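Long-range contacts in DNA polymerase sliding clamp (PDB 1RWZ), which serves as a ring-shaped sliding clamp through which DNA passes, probably tethering the polymerase and other proteins during replication: residues A20-A25 / S36-P41; A42-V47 / Y236-R241; P123-P128 / P220-F225. All coordinates share one frame; numbering follows the deposited sequence.

Contact 1: residues A20-A25 / S36-P41; sequences ALVSEA and SRAVDP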
loop_
_atom_site.group_PDB
_atom_site.type_symbol
_atom_site.label_atom_id
_atom_site.label_comp_id
_atom_site.label_asym_id
_atom_site.label_seq_id
_atom_site.Cartn_x
_atom_site.Cartn_y
_atom_site.Cartn_z
ATOM N N ALA A 20 -15.965 -15.435 0.165
ATOM C CA ALA A 20 -14.883 -15.974 0.973
ATOM C C ALA A 20 -15.042 -17.494 1.075
ATOM O O ALA A 20 -14.057 -18.221 1.214
ATOM C CB ALA A 20 -14.907 -15.351 2.366
ATOM N N LEU A 21 -16.283 -17.965 0.994
ATOM C CA LEU A 21 -16.561 -19.396 1.095
ATOM C C LEU A 21 -16.999 -20.076 -0.198
ATOM O O LEU A 21 -16.616 -21.217 -0.449
ATOM C CB LEU A 21 -17.627 -19.662 2.167
ATOM C CG LEU A 21 -17.316 -19.268 3.613
ATOM C CD1 LEU A 21 -18.427 -19.800 4.517
ATOM C CD2 LEU A 21 -15.969 -19.831 4.042
ATOM N N VAL A 22 -17.802 -19.394 -1.013
ATOM C CA VAL A 22 -18.296 -19.987 -2.257
ATOM C C VAL A 22 -18.205 -19.058 -3.468
ATOM O O VAL A 22 -18.143 -17.837 -3.324
ATOM C CB VAL A 22 -19.769 -20.447 -2.111
ATOM C CG1 VAL A 22 -19.875 -21.533 -1.036
ATOM C CG2 VAL A 22 -20.656 -19.263 -1.749
ATOM N N SER A 23 -18.216 -19.643 -4.663
ATOM C CA SER A 23 -18.123 -18.861 -5.891
ATOM C C SER A 23 -19.487 -18.615 -6.527
ATOM O O SER A 23 -19.614 -17.803 -7.445
ATOM C CB SER A 23 -17.197 -19.561 -6.890
ATOM O OG SER A 23 -17.710 -20.827 -7.251
ATOM N N GLU A 24 -20.501 -19.326 -6.043
ATOM C CA GLU A 24 -21.868 -19.180 -6.534
ATOM C C GLU A 24 -22.771 -19.236 -5.315
ATOM O O GLU A 24 -22.438 -19.891 -4.327
ATOM C CB GLU A 24 -22.266 -20.333 -7.454
ATOM C CG GLU A 24 -21.288 -20.672 -8.551
ATOM C CD GLU A 24 -21.804 -21.802 -9.414
ATOM O OE1 GLU A 24 -22.212 -22.839 -8.846
ATOM O OE2 GLU A 24 -21.805 -21.657 -10.654
ATOM N N ALA A 25 -23.919 -18.577 -5.384
ATOM C CA ALA A 25 -24.831 -18.587 -4.253
ATOM C C ALA A 25 -26.246 -18.187 -4.621
ATOM O O ALA A 25 -26.471 -17.472 -5.600
ATOM C CB ALA A 25 -24.302 -17.663 -3.157
ATOM N N SER A 36 -29.087 -14.812 2.360
ATOM C CA SER A 36 -28.248 -15.737 1.601
ATOM C C SER A 36 -27.417 -16.573 2.565
ATOM O O SER A 36 -26.870 -16.054 3.535
ATOM C CB SER A 36 -27.321 -14.983 0.643
ATOM O OG SER A 36 -26.606 -15.890 -0.187
ATOM N N ARG A 37 -27.329 -17.871 2.299
ATOM C CA ARG A 37 -26.561 -18.763 3.158
ATOM C C ARG A 37 -25.799 -19.746 2.279
ATOM O O ARG A 37 -26.273 -20.115 1.200
ATOM C CB ARG A 37 -27.497 -19.522 4.099
ATOM C CG ARG A 37 -28.382 -20.523 3.378
ATOM C CD ARG A 37 -29.366 -21.205 4.307
ATOM N NE ARG A 37 -30.477 -20.334 4.670
ATOM C CZ ARG A 37 -31.595 -20.766 5.237
ATOM N NH1 ARG A 37 -31.743 -22.057 5.498
ATOM N NH2 ARG A 37 -32.562 -19.912 5.546
ATOM N N ALA A 38 -24.620 -20.157 2.734
ATOM C CA ALA A 38 -23.794 -21.089 1.974
ATOM C C ALA A 38 -22.727 -21.748 2.840
ATOM O O ALA A 38 -22.275 -21.180 3.831
ATOM C CB ALA A 38 -23.129 -20.361 0.807
ATOM N N VAL A 39 -22.327 -22.955 2.451
ATOM C CA VAL A 39 -21.297 -23.700 3.162
ATOM C C VAL A 39 -20.121 -23.855 2.206
ATOM O O VAL A 39 -20.325 -23.995 0.999
ATOM C CB VAL A 39 -21.805 -25.098 3.570
ATOM C CG1 VAL A 39 -20.740 -25.826 4.363
ATOM C CG2 VAL A 39 -23.074 -24.961 4.379
ATOM N N ASP A 40 -18.899 -23.826 2.724
ATOM C CA ASP A 40 -17.741 -23.948 1.848
ATOM C C ASP A 40 -17.560 -25.376 1.340
ATOM O O ASP A 40 -18.213 -26.301 1.826
ATOM C CB ASP A 40 -16.463 -23.444 2.539
ATOM C CG ASP A 40 -15.905 -24.417 3.560
ATOM O OD1 ASP A 40 -14.675 -24.385 3.762
ATOM O OD2 ASP A 40 -16.678 -25.190 4.163
ATOM N N PRO A 41 -16.691 -25.564 0.329
ATOM C CA PRO A 41 -16.423 -26.882 -0.259
ATOM C C PRO A 41 -16.033 -27.954 0.756
ATOM O O PRO A 41 -16.479 -29.097 0.660
ATOM C CB PRO A 41 -15.302 -26.592 -1.253
ATOM C CG PRO A 41 -15.622 -25.199 -1.710
ATOM C CD PRO A 41 -15.961 -24.511 -0.402
#
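The base of the beta hairpin formed by strands 24-30 and 33-39 is where Leu21 and Val22, in the loop leading out of helix 8-19, pack on Ala38, Asp40 and Pro41. Here the contact rests on close packing of side chains and backbone. Val22 carries much of it. With CG1 anti to its own carbonyl carbon (chi1 -62°), it straddles the methyl of Ala38, placing CG2 3.7 Å and CG1 3.9 Å from Ala38 CB. The same CG1 presses on the backbone just beyond, lying only 3.2 Å from Val39 O, so this branch is tightly seated. Leu21 meets the segment further on, at Asp40 and Pro41. Its CD2 lies 3.9 Å from Asp40 CB, the two side chains crossing obliquely, while its carbonyl oxygen meets the proline ring with Leu21 O 3.4 Å from Pro41 CD.

Asp40 gives Leu21 its methylene and turns its carboxylate elsewhere: OD1 bonds to the hydroxyl of Tyr197, and OD2 is gripped by two backbone amides, those of Val44 and Ala45. These bonds restrain the rotation of the carboxylate and leave the methylene facing Leu21. Deeper into the hairpin Ala25 CB comes to 4.2 Å from Ser36 OG, a loose approach; the Ser36 hydroxyl is hydrogen-bonded to the carbonyl of Arg26, and both Ala25 and Ser36 also touch Ile18 of helix 8-19. A helix-to-strand loop folded against the end of the following hairpin, as seen here, belongs to the helix-and-sheet architecture of the DNA clamp fold.

Contact 2: residues A42-V47 / Y236-R241; sequences ANVAMV and YILAPR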
loop_
_atom_site.group_PDB
_atom_site.type_symbol
_atom_site.label_atom_id
_atom_site.label_comp_id
_atom_site.label_asym_id
_atom_site.label_seq_id
_atom_site.Cartn_x
_atom_site.Cartn_y
_atom_site.Cartn_z
ATOM N N ALA A 42 -15.205 -27.583 1.727
ATOM C CA ALA A 42 -14.756 -28.529 2.743
ATOM C C ALA A 42 -15.791 -28.799 3.837
ATOM O O ALA A 42 -15.580 -29.662 4.693
ATOM C CB ALA A 42 -13.461 -28.031 3.368
ATOM N N ASN A 43 -16.905 -28.069 3.810
ATOM C CA ASN A 43 -17.959 -28.229 4.811
ATOM C C ASN A 43 -17.429 -27.988 6.220
ATOM O O ASN A 43 -17.812 -28.666 7.176
ATOM C CB ASN A 43 -18.570 -29.627 4.720
ATOM C CG ASN A 43 -19.571 -29.747 3.593
ATOM O OD1 ASN A 43 -20.757 -29.464 3.767
ATOM N ND2 ASN A 43 -19.095 -30.148 2.421
ATOM N N VAL A 44 -16.547 -27.004 6.338
ATOM C CA VAL A 44 -15.952 -26.653 7.617
ATOM C C VAL A 44 -16.553 -25.349 8.132
ATOM O O VAL A 44 -16.597 -25.107 9.337
ATOM C CB VAL A 44 -14.424 -26.490 7.473
ATOM C CG1 VAL A 44 -13.814 -26.042 8.786
ATOM C CG2 VAL A 44 -13.800 -27.814 7.024
ATOM N N ALA A 45 -17.032 -24.519 7.212
ATOM C CA ALA A 45 -17.617 -23.233 7.584
ATOM C C ALA A 45 -18.863 -22.897 6.779
ATOM O O ALA A 45 -19.016 -23.328 5.634
ATOM C CB ALA A 45 -16.576 -22.134 7.410
ATOM N N MET A 46 -19.752 -22.120 7.390
ATOM C CA MET A 46 -20.986 -21.690 6.754
ATOM C C MET A 46 -21.110 -20.182 6.959
ATOM O O MET A 46 -20.573 -19.639 7.924
ATOM C CB MET A 46 -22.185 -22.396 7.399
ATOM C CG MET A 46 -23.551 -22.026 6.813
ATOM S SD MET A 46 -24.957 -22.750 7.726
ATOM C CE MET A 46 -25.089 -24.353 6.969
ATOM N N VAL A 47 -21.798 -19.515 6.042
ATOM C CA VAL A 47 -22.022 -18.077 6.161
ATOM C C VAL A 47 -23.513 -17.821 5.969
ATOM O O VAL A 47 -24.158 -18.430 5.114
ATOM C CB VAL A 47 -21.199 -17.270 5.115
ATOM C CG1 VAL A 47 -21.620 -17.638 3.699
ATOM C CG2 VAL A 47 -21.376 -15.764 5.367
ATOM N N TYR A 236 -20.909 -16.249 10.630
ATOM C CA TYR A 236 -20.050 -17.327 10.165
ATOM C C TYR A 236 -20.125 -18.401 11.241
ATOM O O TYR A 236 -20.121 -18.096 12.437
ATOM C CB TYR A 236 -18.596 -16.868 10.019
ATOM C CG TYR A 236 -18.285 -16.085 8.759
ATOM C CD1 TYR A 236 -17.856 -14.755 8.828
ATOM C CD2 TYR A 236 -18.366 -16.688 7.504
ATOM C CE1 TYR A 236 -17.511 -14.050 7.674
ATOM C CE2 TYR A 236 -18.024 -15.995 6.347
ATOM C CZ TYR A 236 -17.594 -14.681 6.436
ATOM O OH TYR A 236 -17.221 -14.011 5.292
ATOM N N ILE A 237 -20.217 -19.654 10.816
ATOM C CA ILE A 237 -20.261 -20.772 11.750
ATOM C C ILE A 237 -19.074 -21.638 11.362
ATOM O O ILE A 237 -18.886 -21.951 10.185
ATOM C CB ILE A 237 -21.573 -21.573 11.618
ATOM C CG1 ILE A 237 -22.761 -20.654 11.916
ATOM C CG2 ILE A 237 -21.561 -22.757 12.591
ATOM C CD1 ILE A 237 -24.119 -21.291 11.716
ATOM N N LEU A 238 -18.268 -22.004 12.351
ATOM C CA LEU A 238 -17.067 -22.789 12.107
ATOM C C LEU A 238 -17.044 -24.078 12.912
ATOM O O LEU A 238 -17.205 -24.057 14.133
ATOM C CB LEU A 238 -15.831 -21.948 12.453
ATOM C CG LEU A 238 -14.448 -22.589 12.330
ATOM C CD1 LEU A 238 -14.231 -23.063 10.898
ATOM C CD2 LEU A 238 -13.374 -21.583 12.729
ATOM N N ALA A 239 -16.840 -25.196 12.215
ATOM C CA ALA A 239 -16.774 -26.511 12.860
ATOM C C ALA A 239 -15.586 -26.557 13.819
ATOM O O ALA A 239 -14.544 -25.944 13.570
ATOM C CB ALA A 239 -16.638 -27.612 11.794
ATOM N N PRO A 240 -15.716 -27.305 14.925
ATOM C CA PRO A 240 -14.640 -27.410 15.911
ATOM C C PRO A 240 -13.631 -28.530 15.674
ATOM O O PRO A 240 -13.892 -29.472 14.921
ATOM C CB PRO A 240 -15.402 -27.627 17.205
ATOM C CG PRO A 240 -16.497 -28.580 16.750
ATOM C CD PRO A 240 -16.939 -27.982 15.405
ATOM N N ARG A 241 -12.477 -28.399 16.319
ATOM C CA ARG A 241 -11.436 -29.414 16.278
ATOM C C ARG A 241 -11.543 -30.036 17.670
ATOM O O ARG A 241 -12.384 -29.619 18.464
ATOM C CB ARG A 241 -10.050 -28.788 16.066
ATOM C CG ARG A 241 -9.872 -28.144 14.686
ATOM C CD ARG A 241 -8.433 -27.709 14.412
ATOM N NE ARG A 241 -8.295 -27.129 13.071
ATOM C CZ ARG A 241 -7.137 -26.876 12.465
ATOM N NH1 ARG A 241 -5.988 -27.149 13.066
ATOM N NH2 ARG A 241 -7.124 -26.353 11.247
#
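Strands 45-52 and 232-238 run antiparallel where Val47 meets Tyr236, Met46 meets Ile237 and Ala45 meets Leu238, and they illustrate how a sheet can join two domains of one chain. Met46 and Ile237 form the hydrogen-bonded pair: Met46 N to Ile237 O and Ile237 N to Met46 O are each 2.9 Å. A third bond follows beyond the strand ends, Ala239 N to Val44 O, almost straight at the hydrogen (176°).

The tight side is the face bearing Ala45, Val47, Tyr236 and Leu238. Val47 and Tyr236 lie side by side and point the same way, with Val47 CG2 3.5 Å from Tyr236 CE2; the methyl meets the ring obliquely. Val47 CG2 is anti to the backbone N, with CG1 taking the place between N and the carbonyl carbon (chi1 62°), and this brings CG2 close to the CE2 side of the ring. Met46 O lies at the edge of that ring, near its plane. The hydroxyl of Tyr236, a buried residue, is hydrogen-bonded to the carbonyl of Ala17. Further along, Val44 CG1 packs alongside Leu238 CD1 at 3.7 Å.

The face bearing Met46 and Ile237 is looser at its outer end: Ile237 is buried, but the partly exposed Met46 leads away from it, so that Met46 SD comes no nearer to Ile237 CD1 than 4.3 Å, and it leans on Pro120. Val44 and Ala239, at the end of the ladder, are also partly exposed.

Each strand has another neighbour: Val47 bonds to Ala38 of strand 33-39, and Tyr236 and Leu238 bond to Leu223 and Val221 of strand 221-227. Over the tight face lies helix 195-201, with Phe201 stacked on Tyr236 and Tyr197 touching Val44, Ala45 and Leu238.

Contact 3: residues P123-P128 / P220-F225; sequences PELELP and PVRLVF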
loop_
_atom_site.group_PDB
_atom_site.type_symbol
_atom_site.label_atom_id
_atom_site.label_comp_id
_atom_site.label_asym_id
_atom_site.label_seq_id
_atom_site.Cartn_x
_atom_site.Cartn_y
_atom_site.Cartn_z
ATOM N N PRO A 123 -28.225 -24.752 11.352
ATOM C CA PRO A 123 -28.165 -25.610 12.540
ATOM C C PRO A 123 -28.761 -24.942 13.777
ATOM O O PRO A 123 -28.486 -23.778 14.052
ATOM C CB PRO A 123 -26.669 -25.880 12.688
ATOM C CG PRO A 123 -26.054 -24.613 12.173
ATOM C CD PRO A 123 -26.874 -24.340 10.930
ATOM N N GLU A 124 -29.592 -25.678 14.513
ATOM C CA GLU A 124 -30.210 -25.145 15.724
ATOM C C GLU A 124 -29.273 -25.386 16.899
ATOM O O GLU A 124 -29.566 -26.173 17.802
ATOM C CB GLU A 124 -31.560 -25.821 15.988
ATOM C CG GLU A 124 -32.630 -25.487 14.962
ATOM C CD GLU A 124 -33.980 -26.083 15.316
ATOM O OE1 GLU A 124 -34.072 -27.326 15.428
ATOM O OE2 GLU A 124 -34.948 -25.308 15.486
ATOM N N LEU A 125 -28.140 -24.696 16.871
ATOM C CA LEU A 125 -27.127 -24.814 17.906
ATOM C C LEU A 125 -27.573 -24.273 19.259
ATOM O O LEU A 125 -28.060 -23.150 19.367
ATOM C CB LEU A 125 -25.854 -24.093 17.453
ATOM C CG LEU A 125 -25.158 -24.730 16.248
ATOM C CD1 LEU A 125 -24.068 -23.806 15.718
ATOM C CD2 LEU A 125 -24.582 -26.076 16.659
ATOM N N GLU A 126 -27.404 -25.093 20.288
ATOM C CA GLU A 126 -27.758 -24.718 21.652
ATOM C C GLU A 126 -26.436 -24.419 22.356
ATOM O O GLU A 126 -25.723 -25.342 22.750
ATOM C CB GLU A 126 -28.469 -25.883 22.344
ATOM C CG GLU A 126 -28.968 -25.573 23.745
ATOM C CD GLU A 126 -30.190 -24.678 23.743
ATOM O OE1 GLU A 126 -30.644 -24.289 24.840
ATOM O OE2 GLU A 126 -30.700 -24.367 22.643
ATOM N N LEU A 127 -26.108 -23.137 22.505
ATOM C CA LEU A 127 -24.847 -22.749 23.136
ATOM C C LEU A 127 -25.010 -21.932 24.414
ATOM O O LEU A 127 -25.747 -20.946 24.451
ATOM C CB LEU A 127 -23.985 -21.994 22.123
ATOM C CG LEU A 127 -23.756 -22.791 20.834
ATOM C CD1 LEU A 127 -22.849 -22.022 19.898
ATOM C CD2 LEU A 127 -23.140 -24.141 21.169
ATOM N N PRO A 128 -24.294 -22.329 25.478
ATOM C CA PRO A 128 -24.314 -21.695 26.799
ATOM C C PRO A 128 -23.605 -20.355 26.983
ATOM O O PRO A 128 -23.982 -19.579 27.856
ATOM C CB PRO A 128 -23.718 -22.773 27.696
ATOM C CG PRO A 128 -22.684 -23.381 26.809
ATOM C CD PRO A 128 -23.429 -23.525 25.492
ATOM N N PRO A 220 -19.694 -26.244 17.090
ATOM C CA PRO A 220 -19.275 -25.191 16.157
ATOM C C PRO A 220 -19.506 -23.848 16.849
ATOM O O PRO A 220 -20.408 -23.722 17.674
ATOM C CB PRO A 220 -20.228 -25.365 14.978
ATOM C CG PRO A 220 -20.567 -26.844 15.018
ATOM C CD PRO A 220 -20.744 -27.093 16.501
ATOM N N VAL A 221 -18.689 -22.853 16.527
ATOM C CA VAL A 221 -18.870 -21.538 17.126
ATOM C C VAL A 221 -19.660 -20.671 16.148
ATOM O O VAL A 221 -19.531 -20.823 14.931
ATOM C CB VAL A 221 -17.499 -20.868 17.444
ATOM C CG1 VAL A 221 -16.669 -20.714 16.167
ATOM C CG2 VAL A 221 -17.715 -19.514 18.113
ATOM N N ARG A 222 -20.517 -19.800 16.682
ATOM C CA ARG A 222 -21.288 -18.882 15.852
ATOM C C ARG A 222 -20.677 -17.499 16.068
ATOM O O ARG A 222 -20.553 -17.047 17.205
ATOM C CB ARG A 222 -22.762 -18.827 16.274
ATOM C CG ARG A 222 -23.582 -20.088 16.032
ATOM C CD ARG A 222 -25.016 -19.867 16.532
ATOM N NE ARG A 222 -25.655 -18.738 15.858
ATOM C CZ ARG A 222 -26.648 -18.010 16.367
ATOM N NH1 ARG A 222 -27.135 -18.284 17.573
ATOM N NH2 ARG A 222 -27.149 -16.994 15.671
ATOM N N LEU A 223 -20.291 -16.848 14.977
ATOM C CA LEU A 223 -19.700 -15.516 15.026
ATOM C C LEU A 223 -20.638 -14.590 14.269
ATOM O O LEU A 223 -20.635 -14.553 13.042
ATOM C CB LEU A 223 -18.318 -15.533 14.367
ATOM C CG LEU A 223 -17.329 -16.501 15.030
ATOM C CD1 LEU A 223 -16.071 -16.618 14.183
ATOM C CD2 LEU A 223 -16.992 -16.020 16.434
ATOM N N VAL A 224 -21.456 -13.852 15.008
ATOM C CA VAL A 224 -22.410 -12.956 14.384
ATOM C C VAL A 224 -21.853 -11.543 14.309
ATOM O O VAL A 224 -21.787 -10.834 15.316
ATOM C CB VAL A 224 -23.740 -12.945 15.162
ATOM C CG1 VAL A 224 -24.794 -12.147 14.401
ATOM C CG2 VAL A 224 -24.221 -14.379 15.380
ATOM N N PHE A 225 -21.441 -11.150 13.109
ATOM C CA PHE A 225 -20.906 -9.816 12.879
ATOM C C PHE A 225 -22.022 -8.890 12.385
ATOM O O PHE A 225 -22.866 -9.294 11.581
ATOM C CB PHE A 225 -19.817 -9.827 11.794
ATOM C CG PHE A 225 -18.573 -10.578 12.165
ATOM C CD1 PHE A 225 -18.471 -11.948 11.927
ATOM C CD2 PHE A 225 -17.483 -9.911 12.712
ATOM C CE1 PHE A 225 -17.299 -12.636 12.222
ATOM C CE2 PHE A 225 -16.306 -10.589 13.014
ATOM C CZ PHE A 225 -16.213 -11.961 12.765
HETATM O O HOH W 1 -26.699 -20.404 19.288
#
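A water molecule bridges Leu125 and Arg222: it accepts a hydrogen bond from Arg222 NH1 at 2.8 Å and donates one to Leu125 O at 3.1 Å. It lies in the plane of the guanidinium group, at its edge. The bridge ties the last part of the interdomain connector, the loop between strands 104-109 and 129-134, to the outset of strand 221-227. In PCNA relatives this connector borders the surface groove that receives the PIP-box peptides of partner proteins, and the position of the contact is consistent with that role.

Apart from the water bridge the contact is apolar. Leu125 divides its two methyls between two residues. CD2 faces the ring of Pro220, 4.0 Å from Pro220 CD, whereas CD1 rests against the aliphatic part of the arginine, 3.8 Å from Arg222 CG. The leucine and arginine side chains slide past each other in opposite directions, which lets the methylenes of Arg222 serve as an apolar surface while its charged end extends to the bridging water. The bend at chi3 (59°) turns that end out of line with the methylenes. A salt bridge from Arg222 NE to Glu235 on strand 232-238 holds the guanidinium from another direction.

The connector itself is shaped by an inverse gamma turn centred on Glu124, with a weak bond from Leu125 N to Pro123 O. Two residues beyond Leu125 the chain again sends a leucine inward. Leu127 also touches His214 of strand 210-215 and Tyr219, and toward the start of strand 221-227 its CD1 methyl meets a backbone carbonyl, with Leu127 CD1 3.7 Å from Pro220 O.

In the fold
From the N terminus, the chain leaves helix 8-19 and enters contact 1, which closes the short hairpin of strands 24-30 and 33-39. Contact 2 opens directly afterwards, so the two are in series, and its 42-47 segment continues the sheet from strand 33-39. Contact 2 then closes a far larger loop, spanning 188 residues, when strand 232-238 returns beside strand 45-52 and joins the N-terminal and C-terminal domains. Contact 3 is nested inside that loop, securing the interdomain connector to strand 221-227, the next neighbour of strand 232-238. All three thus reach one continuous sheet, with contacts 1 and 3 about 7 Å apart at their nearest atoms.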